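Local coordinates for conserved uncharacterized protein (predicted phosphoesterase COG0622) (Streptococcus pneumoniae, PDB 3CK2) that is probably a metal-dependent phosphoesterase of the calcineurin-like superfamily, with two manganese ions bound at its predicted active site and no confirmed substrate, at residues V22-D27 / R162-Y167; Y145-I150 / K156-T161; D14-S19 / H113-S118; G40-R45 / P49-I54. All blocks are in the same frame, centred on the assembly; numbering follows the deposited sequence.

Contact 1. Residues V22-D27 / R162-Y167. With SRT (S,R meso-tartaric acid), chain F.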
# COMPACT_ATOMS: atom_id res chain seq x y z
N VAL A 22 7.30 3.08 11.24
CA VAL A 22 5.94 2.56 11.29
C VAL A 22 5.09 3.30 12.34
O VAL A 22 3.95 3.68 12.07
CB VAL A 22 5.99 1.03 11.53
CG1 VAL A 22 4.59 0.48 11.89
CG2 VAL A 22 6.57 0.37 10.31
N GLU A 23 5.67 3.49 13.53
CA GLU A 23 5.05 4.26 14.64
C GLU A 23 4.78 5.72 14.23
O GLU A 23 3.74 6.27 14.52
CB GLU A 23 5.95 4.24 15.89
CG GLU A 23 5.36 4.95 17.12
CD GLU A 23 6.28 4.94 18.35
OE1 GLU A 23 7.50 4.74 18.20
OE2 GLU A 23 5.77 5.19 19.48
N GLU A 24 5.76 6.34 13.58
CA GLU A 24 5.67 7.72 13.14
C GLU A 24 4.54 7.92 12.14
O GLU A 24 3.78 8.88 12.26
CB GLU A 24 6.98 8.17 12.52
CG GLU A 24 6.91 9.62 12.16
CD GLU A 24 8.24 10.23 11.75
OE1 GLU A 24 9.29 9.51 11.81
OE2 GLU A 24 8.20 11.43 11.37
N VAL A 25 4.42 7.01 11.19
CA VAL A 25 3.36 7.06 10.17
C VAL A 25 1.97 6.73 10.76
O VAL A 25 0.96 7.38 10.42
CB VAL A 25 3.73 6.13 8.93
CG1 VAL A 25 2.51 5.82 8.05
CG2 VAL A 25 4.88 6.74 8.15
N ARG A 26 1.92 5.73 11.65
CA ARG A 26 0.70 5.44 12.41
C ARG A 26 0.21 6.71 13.12
O ARG A 26 -0.93 7.16 12.89
CB ARG A 26 0.89 4.31 13.45
CG ARG A 26 -0.47 4.01 14.18
CD ARG A 26 -0.43 3.54 15.65
NE ARG A 26 0.49 4.29 16.50
CZ ARG A 26 1.06 3.79 17.59
NH1 ARG A 26 0.78 2.56 17.96
NH2 ARG A 26 1.91 4.50 18.34
N ASP A 27 1.08 7.23 13.98
CA ASP A 27 0.81 8.38 14.80
C ASP A 27 0.38 9.60 13.99
O ASP A 27 -0.49 10.36 14.41
CB ASP A 27 2.07 8.75 15.62
CG ASP A 27 2.31 7.83 16.82
OD1 ASP A 27 1.47 6.92 17.06
OD2 ASP A 27 3.32 8.02 17.52
N ARG A 162 10.08 10.16 3.84
CA ARG A 162 10.08 9.90 5.28
C ARG A 162 9.92 11.17 6.12
O ARG A 162 9.72 11.07 7.36
CB ARG A 162 11.35 9.13 5.68
CG ARG A 162 11.22 7.65 5.27
CD ARG A 162 12.51 6.85 5.46
NE ARG A 162 12.91 6.77 6.85
CZ ARG A 162 12.95 5.67 7.59
NH1 ARG A 162 12.67 4.51 7.07
NH2 ARG A 162 13.33 5.74 8.85
N ASP A 163 10.00 12.33 5.47
CA ASP A 163 9.64 13.60 6.09
C ASP A 163 8.25 14.07 5.69
O ASP A 163 7.84 15.16 6.06
CB ASP A 163 10.70 14.69 5.76
CG ASP A 163 12.03 14.43 6.43
OD1 ASP A 163 12.14 13.52 7.31
OD2 ASP A 163 12.98 15.14 6.09
N HIS A 164 7.53 13.22 4.95
CA HIS A 164 6.10 13.39 4.68
C HIS A 164 5.85 14.50 3.67
O HIS A 164 4.84 15.21 3.71
CB HIS A 164 5.32 13.64 5.98
CG HIS A 164 5.74 12.75 7.11
ND1 HIS A 164 5.56 11.39 7.09
CD2 HIS A 164 6.38 13.02 8.28
CE1 HIS A 164 6.05 10.86 8.20
NE2 HIS A 164 6.55 11.84 8.94
N GLU A 165 6.80 14.64 2.73
CA GLU A 165 6.71 15.65 1.67
C GLU A 165 6.48 14.91 0.39
O GLU A 165 7.02 13.82 0.23
CB GLU A 165 8.02 16.41 1.53
CG GLU A 165 8.60 16.95 2.80
CD GLU A 165 8.08 18.29 3.20
OE1 GLU A 165 7.49 19.02 2.35
OE2 GLU A 165 8.31 18.66 4.37
N VAL A 166 5.74 15.50 -0.55
CA VAL A 166 5.56 14.89 -1.86
C VAL A 166 6.92 14.85 -2.55
O VAL A 166 7.69 15.81 -2.53
CB VAL A 166 4.50 15.64 -2.68
CG1 VAL A 166 4.31 15.04 -4.04
CG2 VAL A 166 3.16 15.67 -1.95
N TYR A 167 7.26 13.69 -3.08
CA TYR A 167 8.43 13.57 -3.91
C TYR A 167 8.03 13.79 -5.38
O TYR A 167 7.17 13.09 -5.93
CB TYR A 167 9.05 12.19 -3.72
CG TYR A 167 10.46 12.12 -4.20
CD1 TYR A 167 11.46 12.77 -3.50
CD2 TYR A 167 10.80 11.41 -5.34
CE1 TYR A 167 12.77 12.71 -3.90
CE2 TYR A 167 12.13 11.32 -5.74
CZ TYR A 167 13.12 11.97 -4.99
OH TYR A 167 14.41 11.96 -5.37
O1 SRT F . -0.22 16.98 -7.82
O11 SRT F . 1.79 17.53 -8.56
C1 SRT F . 0.99 17.29 -7.63
C2 SRT F . 1.48 17.33 -6.20
O2 SRT F . 1.13 16.09 -5.60
C3 SRT F . 0.86 18.44 -5.33
O3 SRT F . 0.31 19.48 -6.15
C4 SRT F . 1.85 19.02 -4.34
O4 SRT F . 1.44 19.84 -3.49
O41 SRT F . 3.05 18.65 -4.33

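Contact 2. Residues Y145-I150 / K156-T161. With SRT (S,R meso-tartaric acid), chain F.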
# COMPACT_ATOMS: atom_id res chain seq x y z
N TYR A 145 6.62 6.20 0.88
CA TYR A 145 5.31 5.61 1.00
C TYR A 145 4.34 6.42 0.12
O TYR A 145 4.75 7.37 -0.57
CB TYR A 145 4.86 5.54 2.47
CG TYR A 145 4.64 6.86 3.17
CD1 TYR A 145 3.35 7.36 3.34
CD2 TYR A 145 5.72 7.59 3.72
CE1 TYR A 145 3.13 8.54 4.01
CE2 TYR A 145 5.51 8.77 4.40
CZ TYR A 145 4.20 9.25 4.54
OH TYR A 145 3.92 10.45 5.17
N ALA A 146 3.08 6.05 0.12
CA ALA A 146 2.08 6.60 -0.81
C ALA A 146 0.82 7.10 -0.09
O ALA A 146 0.37 6.54 0.92
CB ALA A 146 1.72 5.56 -1.94
N ARG A 147 0.29 8.18 -0.63
CA ARG A 147 -1.04 8.70 -0.32
C ARG A 147 -1.95 8.59 -1.55
O ARG A 147 -1.57 9.03 -2.65
CB ARG A 147 -0.95 10.17 0.09
CG ARG A 147 -2.29 10.75 0.45
CD ARG A 147 -2.18 12.20 0.87
NE ARG A 147 -1.65 13.00 -0.23
CZ ARG A 147 -1.01 14.17 -0.08
NH1 ARG A 147 -0.80 14.70 1.11
NH2 ARG A 147 -0.56 14.81 -1.14
N VAL A 148 -3.12 7.98 -1.38
CA VAL A 148 -4.13 7.96 -2.44
C VAL A 148 -5.37 8.77 -2.01
O VAL A 148 -5.91 8.56 -0.92
CB VAL A 148 -4.57 6.50 -2.84
CG1 VAL A 148 -5.50 6.54 -4.09
CG2 VAL A 148 -3.34 5.59 -3.07
N GLU A 149 -5.81 9.70 -2.87
CA GLU A 149 -7.08 10.40 -2.67
C GLU A 149 -8.14 9.86 -3.65
O GLU A 149 -7.88 9.67 -4.84
CB GLU A 149 -6.87 11.89 -2.75
CG GLU A 149 -5.80 12.26 -1.73
CD GLU A 149 -5.63 13.73 -1.50
OE1 GLU A 149 -5.21 14.42 -2.47
OE2 GLU A 149 -5.91 14.18 -0.35
N ILE A 150 -9.29 9.51 -3.09
CA ILE A 150 -10.29 8.76 -3.85
C ILE A 150 -11.57 9.54 -3.87
O ILE A 150 -12.05 9.92 -2.82
CB ILE A 150 -10.58 7.32 -3.27
CG1 ILE A 150 -9.30 6.48 -3.10
CG2 ILE A 150 -11.61 6.58 -4.14
CD1 ILE A 150 -9.02 6.06 -1.67
N LYS A 156 -6.09 9.99 -7.04
CA LYS A 156 -4.91 10.84 -7.08
C LYS A 156 -3.85 10.15 -6.22
O LYS A 156 -4.10 9.87 -5.07
CB LYS A 156 -5.22 12.26 -6.55
CG LYS A 156 -3.98 13.18 -6.41
CD LYS A 156 -3.21 13.36 -7.76
CE LYS A 156 -1.85 14.01 -7.58
NZ LYS A 156 -2.00 15.22 -6.72
N VAL A 157 -2.69 9.84 -6.82
CA VAL A 157 -1.58 9.22 -6.08
C VAL A 157 -0.36 10.14 -5.96
O VAL A 157 0.15 10.68 -6.95
CB VAL A 157 -1.14 7.90 -6.76
CG1 VAL A 157 0.04 7.26 -5.99
CG2 VAL A 157 -2.37 6.94 -6.95
N ASP A 158 0.08 10.35 -4.72
CA ASP A 158 1.35 11.03 -4.45
C ASP A 158 2.25 10.12 -3.68
O ASP A 158 1.79 9.36 -2.82
CB ASP A 158 1.11 12.26 -3.60
CG ASP A 158 0.45 13.38 -4.38
OD1 ASP A 158 1.04 13.91 -5.36
OD2 ASP A 158 -0.68 13.69 -4.01
N PHE A 159 3.54 10.18 -3.99
CA PHE A 159 4.53 9.48 -3.19
C PHE A 159 5.23 10.43 -2.24
O PHE A 159 5.57 11.53 -2.61
CB PHE A 159 5.50 8.72 -4.09
CG PHE A 159 4.84 7.61 -4.86
CD1 PHE A 159 4.81 6.34 -4.35
CD2 PHE A 159 4.25 7.85 -6.08
CE1 PHE A 159 4.22 5.34 -5.07
CE2 PHE A 159 3.66 6.84 -6.80
CZ PHE A 159 3.63 5.59 -6.29
N LEU A 160 5.41 9.99 -0.99
CA LEU A 160 5.83 10.85 0.12
C LEU A 160 7.11 10.32 0.69
O LEU A 160 7.36 9.12 0.71
CB LEU A 160 4.76 10.91 1.21
CG LEU A 160 3.58 11.91 1.13
CD1 LEU A 160 2.96 12.00 -0.21
CD2 LEU A 160 2.55 11.49 2.16
N THR A 161 7.95 11.25 1.15
CA THR A 161 9.21 10.89 1.72
C THR A 161 9.00 10.59 3.19
O THR A 161 7.89 10.73 3.73
CB THR A 161 10.27 12.00 1.55
OG1 THR A 161 9.95 13.11 2.38
CG2 THR A 161 10.42 12.43 0.07
O1 SRT F . -0.22 16.98 -7.82
O11 SRT F . 1.79 17.53 -8.56
C1 SRT F . 0.99 17.29 -7.63
C2 SRT F . 1.48 17.33 -6.20
O2 SRT F . 1.13 16.09 -5.60
C3 SRT F . 0.86 18.44 -5.33
O3 SRT F . 0.31 19.48 -6.15
C4 SRT F . 1.85 19.02 -4.34
O4 SRT F . 1.44 19.84 -3.49
O41 SRT F . 3.05 18.65 -4.33
O HOH W 1 -2.59 11.96 -2.96
O HOH W 2 -3.16 15.39 -3.97

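Contact 3. Residues D14-S19 / H113-S118. With MN (manganese (II) ion), chain B.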
# COMPACT_ATOMS: atom_id res chain seq x y z
N ASP A 14 7.40 -2.76 3.27
CA ASP A 14 8.82 -3.18 3.18
C ASP A 14 9.70 -2.24 4.02
O ASP A 14 10.72 -1.69 3.56
CB ASP A 14 9.27 -3.27 1.72
CG ASP A 14 8.59 -4.41 0.96
OD1 ASP A 14 9.15 -5.55 0.98
OD2 ASP A 14 7.53 -4.14 0.31
N SER A 15 9.27 -2.12 5.28
CA SER A 15 9.91 -1.31 6.33
C SER A 15 11.10 -2.02 7.02
O SER A 15 11.96 -1.36 7.55
CB SER A 15 8.84 -0.86 7.35
OG SER A 15 7.98 -1.91 7.72
N HIS A 16 11.12 -3.34 7.00
CA HIS A 16 12.30 -4.17 7.28
C HIS A 16 13.03 -3.86 8.59
O HIS A 16 14.23 -3.53 8.61
CB HIS A 16 13.27 -4.17 6.07
CG HIS A 16 12.80 -5.05 4.95
ND1 HIS A 16 12.87 -6.43 5.01
CD2 HIS A 16 12.19 -4.75 3.79
CE1 HIS A 16 12.34 -6.94 3.92
NE2 HIS A 16 11.91 -5.94 3.16
N GLY A 17 12.28 -3.99 9.67
CA GLY A 17 12.82 -3.89 11.01
C GLY A 17 12.87 -2.48 11.56
O GLY A 17 13.24 -2.28 12.69
N ASP A 18 12.46 -1.50 10.78
CA ASP A 18 12.36 -0.13 11.24
C ASP A 18 10.97 0.07 11.84
O ASP A 18 9.97 0.20 11.14
CB ASP A 18 12.66 0.82 10.08
CG ASP A 18 12.69 2.26 10.48
OD1 ASP A 18 12.13 2.64 11.53
OD2 ASP A 18 13.28 3.04 9.71
N SER A 19 10.91 0.03 13.16
CA SER A 19 9.67 0.21 13.86
C SER A 19 9.37 1.69 14.15
O SER A 19 8.21 2.05 14.25
CB SER A 19 9.68 -0.61 15.17
OG SER A 19 10.80 -0.30 15.94
N HIS A 113 6.62 -6.01 -1.90
CA HIS A 113 7.55 -7.04 -2.35
C HIS A 113 8.68 -6.49 -3.24
O HIS A 113 9.85 -6.80 -2.99
CB HIS A 113 6.82 -8.24 -2.97
CG HIS A 113 7.69 -9.43 -3.22
ND1 HIS A 113 8.47 -10.00 -2.24
CD2 HIS A 113 7.91 -10.15 -4.34
CE1 HIS A 113 9.15 -11.02 -2.75
NE2 HIS A 113 8.83 -11.13 -4.02
N LEU A 114 8.33 -5.67 -4.25
CA LEU A 114 9.31 -5.16 -5.26
C LEU A 114 10.22 -4.00 -4.81
O LEU A 114 11.28 -3.79 -5.38
CB LEU A 114 8.58 -4.78 -6.54
CG LEU A 114 7.71 -5.90 -7.16
CD1 LEU A 114 7.03 -5.37 -8.39
CD2 LEU A 114 8.49 -7.21 -7.52
N HIS A 115 9.79 -3.27 -3.76
CA HIS A 115 10.52 -2.10 -3.25
C HIS A 115 10.63 -0.99 -4.31
O HIS A 115 11.54 -0.17 -4.26
CB HIS A 115 11.93 -2.47 -2.76
CG HIS A 115 11.98 -3.43 -1.60
ND1 HIS A 115 13.01 -3.41 -0.67
CD2 HIS A 115 11.19 -4.48 -1.25
CE1 HIS A 115 12.82 -4.38 0.20
NE2 HIS A 115 11.72 -5.04 -0.11
N VAL A 116 9.69 -0.97 -5.26
CA VAL A 116 9.67 -0.01 -6.37
C VAL A 116 8.31 0.72 -6.35
O VAL A 116 7.27 0.08 -6.48
CB VAL A 116 9.92 -0.71 -7.77
CG1 VAL A 116 9.75 0.29 -8.92
CG2 VAL A 116 11.35 -1.33 -7.84
N PRO A 117 8.31 2.06 -6.25
CA PRO A 117 7.00 2.76 -6.31
C PRO A 117 6.32 2.68 -7.68
O PRO A 117 6.95 2.94 -8.68
CB PRO A 117 7.38 4.23 -6.01
CG PRO A 117 8.79 4.35 -6.51
CD PRO A 117 9.43 3.02 -6.16
N SER A 118 5.04 2.36 -7.72
CA SER A 118 4.27 2.25 -8.96
C SER A 118 2.80 2.52 -8.75
O SER A 118 2.22 2.11 -7.76
CB SER A 118 4.37 0.86 -9.53
OG SER A 118 5.65 0.42 -9.35
MN MN B . 10.91 -6.68 1.18
O HOH W 3 7.45 -2.68 -2.20
O HOH W 4 10.57 -7.85 -0.66
O HOH W 5 12.74 -7.91 1.13

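Contact 4. Residues G40-R45 / P49-I54. With MN (manganese (II) ion), chain B.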
# COMPACT_ATOMS: atom_id res chain seq x y z
N GLY A 40 3.50 -5.35 4.01
CA GLY A 40 4.32 -6.42 4.53
C GLY A 40 5.82 -6.21 4.48
O GLY A 40 6.34 -5.18 4.03
N ASP A 41 6.51 -7.25 4.94
CA ASP A 41 7.95 -7.24 5.18
C ASP A 41 8.31 -6.15 6.18
O ASP A 41 9.22 -5.37 5.95
CB ASP A 41 8.69 -7.08 3.87
CG ASP A 41 9.04 -8.37 3.22
OD1 ASP A 41 8.60 -9.42 3.68
OD2 ASP A 41 9.80 -8.30 2.21
N SER A 42 7.58 -6.09 7.28
CA SER A 42 7.90 -5.18 8.38
C SER A 42 8.97 -5.75 9.30
O SER A 42 9.77 -5.00 9.89
CB SER A 42 6.64 -4.84 9.20
OG SER A 42 6.04 -5.96 9.76
N GLU A 43 8.97 -7.08 9.41
CA GLU A 43 9.84 -7.84 10.32
C GLU A 43 9.51 -7.59 11.80
O GLU A 43 10.31 -7.88 12.67
CB GLU A 43 11.31 -7.60 10.01
CG GLU A 43 11.72 -7.94 8.57
CD GLU A 43 13.21 -7.70 8.35
OE1 GLU A 43 13.94 -7.62 9.35
OE2 GLU A 43 13.66 -7.54 7.19
N LEU A 44 8.29 -7.09 12.04
CA LEU A 44 7.74 -6.84 13.36
C LEU A 44 6.78 -7.96 13.73
O LEU A 44 6.35 -8.73 12.86
CB LEU A 44 7.00 -5.47 13.40
CG LEU A 44 7.76 -4.21 12.95
CD1 LEU A 44 6.90 -2.94 13.13
CD2 LEU A 44 9.14 -4.07 13.64
N ARG A 45 6.49 -8.04 15.02
CA ARG A 45 5.46 -8.93 15.55
C ARG A 45 4.05 -8.45 15.22
O ARG A 45 3.79 -7.25 15.24
CB ARG A 45 5.61 -9.04 17.04
CG ARG A 45 6.81 -9.85 17.39
CD ARG A 45 7.32 -9.54 18.76
NE ARG A 45 6.40 -9.98 19.79
CZ ARG A 45 6.20 -11.24 20.13
NH1 ARG A 45 6.81 -12.24 19.50
NH2 ARG A 45 5.35 -11.51 21.11
N PRO A 49 1.71 -3.24 19.21
CA PRO A 49 0.72 -2.17 19.30
C PRO A 49 0.88 -1.09 18.24
O PRO A 49 -0.01 -0.28 18.09
CB PRO A 49 0.92 -1.60 20.70
CG PRO A 49 2.30 -1.99 21.09
CD PRO A 49 2.64 -3.25 20.36
N LEU A 50 1.99 -1.11 17.50
CA LEU A 50 2.19 -0.26 16.32
C LEU A 50 1.18 -0.52 15.20
O LEU A 50 0.97 0.33 14.33
CB LEU A 50 3.63 -0.43 15.80
CG LEU A 50 4.74 -0.04 16.80
CD1 LEU A 50 6.13 -0.23 16.15
CD2 LEU A 50 4.56 1.40 17.40
N TRP A 51 0.53 -1.69 15.23
CA TRP A 51 -0.42 -2.04 14.18
C TRP A 51 -1.83 -1.56 14.45
O TRP A 51 -2.72 -1.80 13.62
CB TRP A 51 -0.45 -3.54 13.95
CG TRP A 51 0.83 -4.11 13.44
CD1 TRP A 51 1.54 -5.17 13.98
CD2 TRP A 51 1.61 -3.64 12.32
NE1 TRP A 51 2.68 -5.39 13.24
CE2 TRP A 51 2.74 -4.49 12.22
CE3 TRP A 51 1.45 -2.61 11.39
CZ2 TRP A 51 3.70 -4.33 11.22
CZ3 TRP A 51 2.40 -2.46 10.42
CH2 TRP A 51 3.52 -3.32 10.33
N GLU A 52 -2.06 -0.92 15.60
CA GLU A 52 -3.39 -0.39 15.92
C GLU A 52 -3.69 0.74 14.96
O GLU A 52 -2.93 1.71 14.87
CB GLU A 52 -3.47 0.15 17.36
CG GLU A 52 -3.23 -0.85 18.48
CD GLU A 52 -2.82 -0.18 19.78
OE1 GLU A 52 -2.16 0.89 19.74
OE2 GLU A 52 -3.14 -0.72 20.85
N GLY A 53 -4.81 0.60 14.24
CA GLY A 53 -5.24 1.54 13.20
C GLY A 53 -4.76 1.20 11.78
O GLY A 53 -5.19 1.86 10.81
N ILE A 54 -3.89 0.18 11.65
CA ILE A 54 -3.25 -0.14 10.37
C ILE A 54 -3.71 -1.49 9.83
O ILE A 54 -3.81 -2.44 10.59
CB ILE A 54 -1.68 -0.17 10.50
CG1 ILE A 54 -1.15 1.19 10.99
CG2 ILE A 54 -1.04 -0.57 9.16
CD1 ILE A 54 0.34 1.18 11.24
MN MN B . 10.91 -6.68 1.18
O HOH W 5 12.74 -7.91 1.13
O HOH W 4 10.57 -7.85 -0.66

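Contact 1. Residues V22-D27 / R162-Y167
The imidazole of H164 meets E24 at its edge and near its plane, while the backbone O of R162 lies 3.6 Å above one ring face, offset toward the rim. V25 also reaches the ring edge, its CG2 4.3 Å from H164 CE1, a loose apolar touch beside the polar one. The carboxylate of E24 is turned 71° from the imidazole plane. H164 NE2 donates to E24 OE2 over 3.0 Å, and the bond is nearly straight, 168° at the hydrogen. The acceptor lies almost in the histidine ring plane, yet OE2 itself is approached from well above its carboxylate plane. E24 gets there as an extended chain: CG stands anti to the backbone N (chi1 -176°) and the carboxylate is carried off helix 19-29 toward the loop. The other ring nitrogen, ND1, is hydrogen-bonded to the hydroxyl of Y145, so the imidazole bridges the helix and strand 145-150. R162 turns its guanidinium elsewhere, to the backbone O of I133 and in a salt bridge to D18. Further along the loop, V166 lines the meso-tartaric acid pocket, its CG1 3.7 Å from ligand O2. The contact thus ties the first helix of the calcineurin-like fold to the loop between strands 154-160 and 172-175. Polar partners at both ring nitrogens fix the rotation of the imidazole, and the carboxylate would probably favour a proton on NE2 and may raise the basicity of the ring.

Contact 2. Residues Y145-I150 / K156-T161
D158 OD2 is gripped by R147 NH2, by a water that also bonds E149 OE1 and K156 NZ, and weakly by K156 NZ itself. The R147 NH2 to D158 OD2 salt bridge measures 3.1 Å and is nearly straight (172°). It leaves the guanidinium in its own plane but meets the carboxylate from above, the two planes being 87° apart. R147 runs alongside D158, and a bend at chi3 (61°) turns its tip onto the acid. A second water accepts from R147 NE and lies 2.8 Å from D158 OD2, to which it may donate. Strands 145-150 and 156-160 form an antiparallel beta hairpin within the mixed six-stranded sheet, with Y145-L160, R147-D158 and E149-K156 as hydrogen-bonded pairs; L160 N to Y145 O is 2.7 Å. On the charged face K156 NZ also donates to O1 of meso-tartaric acid (2.7 Å), while D158 OD1 is hydrogen-bonded to S171. Further along this face L160 CB sits over the Y145 ring, 3.9 Å from its centroid, a CH-pi contact. The opposite face is apolar: A146 CB touches F159 CD1 at 4.0 Å, and V148 meets V157 through their CG2 methyls, both packing against L128 of strand 125-130.

Contact 3. Residues D14-S19 / H113-S118
D14, H16 and H115 converge on one manganese ion of the dinuclear metal centre characteristic of calcineurin-like phosphoesterases, with D14 and H16 in the loop after strand 7-12 and H115 in the loop before strand 117-122. The two imidazoles cross at about a right angle as side chains and meet rim to rim, their ring planes 44° apart and neither lying over the other. Each points NE2 at the metal, H16 at 2.3 Å and H115 at 2.2 Å from the manganese. The D14 side chain passes over the H115 ring instead: its CB is 3.9 Å from the ring centroid in a CH-pi contact, and its carboxylate is tilted 52° to that ring. D14 splits its oxygens between two tasks. OD1 binds the manganese at 2.1 Å, whereas OD2 uses its syn lone pair for the backbone N of H113 and also accepts a hydrogen bond from a water that in turn accepts from H115 N. D41 and two waters complete the six ligands. In the second shell, E43 is hydrogen-bonded to H16 ND1, which fixes the rotation of that ring, and H115 is also held by Q135. The H113 side chain leaves its backbone away from 14-19, and ND1 binds the second manganese together with D41, N60 and H84. One of the metal-bound waters donates to the backbone O of H113, 2.7 Å from the water oxygen.

Contact 4. Residues G40-R45 / P49-I54
A tryptophan pinned by its indole edge joins two parts of one long loop, between strands 35-38 and 54-56, in a partly buried contact next in sequence to a metal ligand. W51, in the short 3-10 segment 49-51, reaches across to residues 42-45. Its NE1 donates to the backbone O of R45 at 2.9 Å. The bond is bent (131° at the hydrogen), with the acceptor close to the indole plane but the donor above the carbonyl plane. At the same rim S42 OG lies 3.2 Å from W51 CZ2, placed there by a chi1 of 60° that sets it between the backbone N and carbonyl carbon. That hydroxyl also accepts a weak bond from L44 N. L44 CD1 adds the apolar part, 4.0 Å from W51 CZ2 and 4.1 Å from L50 CD1, the two leucine side chains crossing at about a right angle; both also touch S19 of helix 19-29. One residue before S42, D41 binds manganese through OD2, 2.2 Å away, while OD1 accepts from the backbone N of M61. OD2 of D41 is a ligand of both manganese ions, the bridging aspartate characteristic of the calcineurin-like dinuclear site.

Contacts 3 and 4 supply most of the ligands of the metal centre; their centres are about 13 Å apart, and a backbone bond from G17 to S42 joins them directly. Contacts 1 and 2, centres about 11 Å apart, lie toward the tartaric acid pocket. Contact 2 belongs to the six-stranded sheet, whereas 113-118 of contact 3 runs into strand 117-122 at the edge of the five-stranded one. Helix 19-29 enters contact 1 and packs on 49-54 through E23 and R26. Along the chain contact 4 is nested within contact 3, contact 2 follows, and contact 1 encloses contacts 2 and 4. Contacts 1 and 3 cross, which brings the N-terminal metal loop and helix 19-29 against the C-terminal part of the chain.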